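PDB 3GKB: putative enoyl-CoA hydratase from Streptomyces avermitilis, which is of unconfirmed function but, as a member of the crotonase family, probably acts on acyl-CoA thioesters, perhaps hydrating enoyl-CoA. Local coordinates for residues Tyr8-Ile22 / Thr35-Leu47. Numbering follows the deposited sequence.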
loop_
_atom_site.group_PDB
_atom_site.type_symbol
_atom_site.label_atom_id
_atom_site.label_comp_id
_atom_site.label_asym_id
_atom_site.label_seq_id
_atom_site.Cartn_x
_atom_site.Cartn_y
_atom_site.Cartn_z
ATOM N N TYR B 8 -17.575 25.498 23.882
ATOM C CA TYR B 8 -16.248 25.539 23.221
ATOM C C TYR B 8 -16.205 26.631 22.169
ATOM O O TYR B 8 -17.178 26.862 21.462
ATOM C CB TYR B 8 -15.925 24.195 22.590
ATOM C CG TYR B 8 -15.974 23.037 23.540
ATOM C CD1 TYR B 8 -14.994 22.866 24.497
ATOM C CD2 TYR B 8 -16.988 22.081 23.455
ATOM C CE1 TYR B 8 -15.018 21.786 25.367
ATOM C CE2 TYR B 8 -17.026 20.996 24.330
ATOM C CZ TYR B 8 -16.041 20.857 25.276
ATOM O OH TYR B 8 -16.060 19.780 26.133
ATOM N N SER B 9 -15.060 27.288 22.043
ATOM C CA SER B 9 -14.949 28.452 21.186
ATOM C C SER B 9 -14.528 28.104 19.771
ATOM O O SER B 9 -14.672 28.938 18.894
ATOM C CB SER B 9 -13.947 29.435 21.785
ATOM O OG SER B 9 -12.701 28.780 21.974
ATOM N N THR B 10 -13.984 26.899 19.555
ATOM C CA THR B 10 -13.430 26.522 18.239
ATOM C C THR B 10 -14.119 25.310 17.592
ATOM O O THR B 10 -13.765 24.903 16.463
ATOM C CB THR B 10 -11.941 26.183 18.326
ATOM O OG1 THR B 10 -11.762 24.991 19.107
ATOM C CG2 THR B 10 -11.122 27.346 18.915
ATOM N N LEU B 11 -15.074 24.730 18.320
ATOM C CA LEU B 11 -15.792 23.556 17.862
ATOM C C LEU B 11 -17.113 23.426 18.619
ATOM O O LEU B 11 -17.327 24.098 19.648
ATOM C CB LEU B 11 -14.923 22.298 18.027
ATOM C CG LEU B 11 -14.468 21.901 19.434
ATOM C CD1 LEU B 11 -15.540 21.030 20.060
ATOM C CD2 LEU B 11 -13.111 21.160 19.441
ATOM N N ARG B 12 -17.991 22.585 18.079
ATOM C CA ARG B 12 -19.241 22.183 18.734
ATOM C C ARG B 12 -19.361 20.673 18.700
ATOM O O ARG B 12 -18.936 20.040 17.735
ATOM C CB ARG B 12 -20.431 22.757 17.979
ATOM C CG ARG B 12 -20.558 24.236 18.131
ATOM C CD ARG B 12 -21.819 24.736 17.427
ATOM N NE ARG B 12 -21.767 24.606 15.970
ATOM C CZ ARG B 12 -21.005 25.358 15.176
ATOM N NH1 ARG B 12 -20.190 26.282 15.682
ATOM N NH2 ARG B 12 -21.053 25.185 13.873
ATOM N N VAL B 13 -19.943 20.106 19.752
ATOM C CA VAL B 13 -20.175 18.691 19.818
ATOM C C VAL B 13 -21.631 18.383 20.123
ATOM O O VAL B 13 -22.268 19.066 20.933
ATOM C CB VAL B 13 -19.305 18.006 20.887
ATOM C CG1 VAL B 13 -19.461 16.498 20.783
ATOM C CG2 VAL B 13 -17.874 18.394 20.735
ATOM N N SER B 14 -22.158 17.370 19.460
ATOM C CA SER B 14 -23.466 16.836 19.792
ATOM C C SER B 14 -23.448 15.328 19.601
ATOM O O SER B 14 -22.632 14.799 18.841
ATOM C CB SER B 14 -24.535 17.469 18.924
ATOM O OG SER B 14 -24.335 17.197 17.564
ATOM N N SER B 15 -24.305 14.621 20.317
ATOM C CA SER B 15 -24.311 13.202 20.199
ATOM C C SER B 15 -25.714 12.663 20.375
ATOM O O SER B 15 -26.523 13.206 21.134
ATOM C CB SER B 15 -23.336 12.568 21.191
ATOM O OG SER B 15 -23.831 12.671 22.500
ATOM N N GLU B 16 -25.976 11.596 19.649
ATOM C CA GLU B 16 -27.270 10.957 19.642
ATOM C C GLU B 16 -27.099 9.630 18.949
ATOM O O GLU B 16 -26.300 9.521 18.019
ATOM C CB GLU B 16 -28.251 11.824 18.867
ATOM C CG GLU B 16 -29.688 11.625 19.222
ATOM C CD GLU B 16 -30.555 12.671 18.544
ATOM O OE1 GLU B 16 -30.597 12.715 17.305
ATOM O OE2 GLU B 16 -31.174 13.475 19.248
ATOM N N HIS B 17 -27.882 8.645 19.370
ATOM C CA HIS B 17 -27.908 7.317 18.739
ATOM C C HIS B 17 -26.523 6.649 18.680
ATOM O O HIS B 17 -26.256 5.826 17.791
ATOM C CB HIS B 17 -28.500 7.369 17.321
ATOM C CG HIS B 17 -29.776 8.137 17.216
ATOM N ND1 HIS B 17 -30.890 7.848 17.978
ATOM C CD2 HIS B 17 -30.115 9.184 16.429
ATOM C CE1 HIS B 17 -31.857 8.697 17.670
ATOM N NE2 HIS B 17 -31.414 9.517 16.736
ATOM N N GLY B 18 -25.646 7.002 19.618
ATOM C CA GLY B 18 -24.306 6.419 19.680
ATOM C C GLY B 18 -23.259 7.102 18.794
ATOM O O GLY B 18 -22.109 6.667 18.748
ATOM N N VAL B 19 -23.633 8.190 18.125
ATOM C CA VAL B 19 -22.673 8.911 17.252
ATOM C C VAL B 19 -22.466 10.323 17.790
ATOM O O VAL B 19 -23.434 11.059 17.947
ATOM C CB VAL B 19 -23.156 8.982 15.797
ATOM C CG1 VAL B 19 -22.145 9.773 14.923
ATOM C CG2 VAL B 19 -23.421 7.579 15.194
ATOM N N ALA B 20 -21.221 10.701 18.102
ATOM C CA ALA B 20 -20.907 12.112 18.370
ATOM C C ALA B 20 -20.413 12.797 17.114
ATOM O O ALA B 20 -19.646 12.222 16.367
ATOM C CB ALA B 20 -19.891 12.241 19.477
ATOM N N ARG B 21 -20.884 14.013 16.858
ATOM C CA ARG B 21 -20.435 14.813 15.719
ATOM C C ARG B 21 -19.660 15.989 16.286
ATOM O O ARG B 21 -20.175 16.732 17.140
ATOM C CB ARG B 21 -21.620 15.301 14.879
ATOM C CG ARG B 21 -22.184 14.228 13.972
ATOM C CD ARG B 21 -23.287 14.789 13.118
ATOM N NE ARG B 21 -24.485 15.074 13.903
ATOM C CZ ARG B 21 -25.482 15.881 13.520
ATOM N NH1 ARG B 21 -25.448 16.521 12.353
ATOM N NH2 ARG B 21 -26.524 16.058 14.325
ATOM N N ILE B 22 -18.408 16.125 15.856
ATOM C CA ILE B 22 -17.575 17.234 16.275
ATOM C C ILE B 22 -17.411 18.114 15.047
ATOM O O ILE B 22 -16.873 17.680 14.043
ATOM C CB ILE B 22 -16.214 16.739 16.833
ATOM C CG1 ILE B 22 -16.432 15.864 18.088
ATOM C CG2 ILE B 22 -15.319 17.905 17.143
ATOM C CD1 ILE B 22 -15.144 15.253 18.651
ATOM N N THR B 35 -5.884 27.170 21.531
ATOM C CA THR B 35 -7.209 26.985 22.084
ATOM C C THR B 35 -7.886 25.750 21.500
ATOM O O THR B 35 -8.413 24.932 22.242
ATOM C CB THR B 35 -8.097 28.255 21.948
ATOM O OG1 THR B 35 -7.467 29.341 22.655
ATOM C CG2 THR B 35 -9.471 28.000 22.551
ATOM N N MET B 36 -7.835 25.577 20.181
ATOM C CA MET B 36 -8.429 24.369 19.586
ATOM C C MET B 36 -7.756 23.086 20.090
ATOM O O MET B 36 -8.434 22.092 20.347
ATOM C CB MET B 36 -8.404 24.387 18.047
ATOM C CG MET B 36 -9.193 23.210 17.404
ATOM S SD MET B 36 -9.053 23.026 15.576
ATOM C CE MET B 36 -10.043 24.462 15.030
ATOM N N MET B 37 -6.438 23.107 20.196
ATOM C CA MET B 37 -5.678 21.953 20.668
ATOM C C MET B 37 -6.156 21.538 22.073
ATOM O O MET B 37 -6.318 20.356 22.372
ATOM C CB MET B 37 -4.174 22.274 20.663
ATOM C CG MET B 37 -3.547 22.400 19.266
ATOM S SD MET B 37 -1.854 23.037 19.119
ATOM C CE MET B 37 -0.946 21.646 19.759
ATOM N N ARG B 38 -6.395 22.532 22.929
ATOM C CA ARG B 38 -6.855 22.258 24.288
ATOM C C ARG B 38 -8.297 21.756 24.285
ATOM O O ARG B 38 -8.626 20.808 25.012
ATOM C CB ARG B 38 -6.690 23.533 25.144
ATOM C CG ARG B 38 -7.148 23.430 26.556
ATOM C CD ARG B 38 -6.594 24.629 27.349
ATOM N NE ARG B 38 -7.233 25.900 27.000
ATOM C CZ ARG B 38 -6.751 26.851 26.188
ATOM N NH1 ARG B 38 -5.572 26.734 25.564
ATOM N NH2 ARG B 38 -7.470 27.954 26.000
ATOM N N GLU B 39 -9.144 22.359 23.449
ATOM C CA GLU B 39 -10.557 21.990 23.401
ATOM C C GLU B 39 -10.731 20.585 22.804
ATOM O O GLU B 39 -11.579 19.826 23.267
ATOM C CB GLU B 39 -11.402 23.026 22.641
ATOM C CG GLU B 39 -11.538 24.357 23.375
ATOM C CD GLU B 39 -12.443 25.349 22.680
ATOM O OE1 GLU B 39 -12.769 25.182 21.482
ATOM O OE2 GLU B 39 -12.821 26.341 23.347
ATOM N N LEU B 40 -9.941 20.255 21.781
ATOM C CA LEU B 40 -9.937 18.901 21.228
ATOM C C LEU B 40 -9.570 17.862 22.298
ATOM O O LEU B 40 -10.207 16.799 22.409
ATOM C CB LEU B 40 -8.948 18.792 20.052
ATOM C CG LEU B 40 -9.445 19.323 18.726
ATOM C CD1 LEU B 40 -8.263 19.544 17.781
ATOM C CD2 LEU B 40 -10.484 18.335 18.104
ATOM N N ARG B 41 -8.545 18.149 23.088
ATOM C CA ARG B 41 -8.156 17.239 24.153
ATOM C C ARG B 41 -9.293 17.039 25.146
ATOM O O ARG B 41 -9.619 15.904 25.516
ATOM C CB ARG B 41 -6.915 17.755 24.883
ATOM C CG ARG B 41 -6.323 16.697 25.803
ATOM C CD ARG B 41 -4.907 17.039 26.254
ATOM N NE ARG B 41 -4.993 18.006 27.351
ATOM C CZ ARG B 41 -4.537 19.264 27.339
ATOM N NH1 ARG B 41 -3.929 19.774 26.276
ATOM N NH2 ARG B 41 -4.686 20.035 28.413
ATOM N N THR B 42 -9.900 18.140 25.576
ATOM C CA THR B 42 -11.029 18.071 26.518
ATOM C C THR B 42 -12.186 17.236 25.985
ATOM O O THR B 42 -12.685 16.334 26.682
ATOM C CB THR B 42 -11.535 19.484 26.906
ATOM O OG1 THR B 42 -10.450 20.230 27.464
ATOM C CG2 THR B 42 -12.662 19.390 27.929
ATOM N N VAL B 43 -12.602 17.515 24.752
ATOM C CA VAL B 43 -13.749 16.826 24.190
ATOM C C VAL B 43 -13.455 15.345 23.957
ATOM O O VAL B 43 -14.267 14.502 24.335
ATOM C CB VAL B 43 -14.253 17.477 22.900
ATOM C CG1 VAL B 43 -15.338 16.599 22.257
ATOM C CG2 VAL B 43 -14.822 18.820 23.200
ATOM N N LEU B 44 -12.294 15.021 23.396
ATOM C CA LEU B 44 -11.983 13.622 23.147
ATOM C C LEU B 44 -11.746 12.827 24.431
ATOM O O LEU B 44 -12.145 11.679 24.529
ATOM C CB LEU B 44 -10.817 13.468 22.167
ATOM C CG LEU B 44 -11.118 13.891 20.722
ATOM C CD1 LEU B 44 -9.848 13.831 19.876
ATOM C CD2 LEU B 44 -12.221 13.032 20.078
ATOM N N THR B 45 -11.111 13.444 25.413
ATOM C CA THR B 45 -10.876 12.773 26.693
ATOM C C THR B 45 -12.219 12.479 27.377
ATOM O O THR B 45 -12.430 11.355 27.854
ATOM C CB THR B 45 -9.937 13.629 27.588
ATOM O OG1 THR B 45 -8.662 13.723 26.930
ATOM C CG2 THR B 45 -9.719 12.980 28.940
ATOM N N THR B 46 -13.139 13.443 27.357
ATOM C CA THR B 46 -14.480 13.248 27.905
ATOM C C THR B 46 -15.237 12.145 27.159
ATOM O O THR B 46 -15.883 11.301 27.767
ATOM C CB THR B 46 -15.312 14.519 27.847
ATOM O OG1 THR B 46 -14.627 15.596 28.531
ATOM C CG2 THR B 46 -16.695 14.278 28.446
ATOM N N LEU B 47 -15.177 12.165 25.837
ATOM C CA LEU B 47 -15.862 11.125 25.062
ATOM C C LEU B 47 -15.304 9.737 25.299
ATOM O O LEU B 47 -16.080 8.773 25.321
ATOM C CB LEU B 47 -15.874 11.451 23.561
ATOM C CG LEU B 47 -16.807 12.588 23.129
ATOM C CD1 LEU B 47 -16.479 13.078 21.700
ATOM C CD2 LEU B 47 -18.278 12.118 23.251
#
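Glu39 of helix 34-48 reaches to Ser9 and Thr10, just ahead of the N-terminal beta hairpin of this crotonase-like fold; the helix crosses over from hairpin strand 19-24 to strand 55-60 in a beta-alpha-beta unit. Four hydrogen bonds grip the carboxylate, whose two oxygens, on an extended chain, each take a backbone N-H and a hydroxyl, as Ser9 and Thr10 supply. Glu39 OE2 accepts a nearly straight bond from Ser9 N (2.8 Å, 176°) and another from Ser9 OG, above the carboxylate plane. Glu39 OE1 offers its syn lone pair to Thr10 N at 2.9 Å and meets Thr10 OG1 on the anti side, tilted well out of plane, at 2.6 Å. Without the carboxylate, as with an alanine here, both amides and both hydroxyls would probably lose their common acceptor group.

Farther along the helix, the contact is apolar. Branched Val43 suits several partners: CG2 lies over one face of the Tyr8 ring, though the modelled closeness is doubtful, and CG1 meets Val13 and Ile22 tip to tip. Compact Ala20 lets Leu47 lie close, while the extended CG1-CD1 arm of Ile22 (chi2 176°) carries CD1 to Leu44 CD2, at 3.9 Å, and to Leu47 CD1, at 4.0 Å.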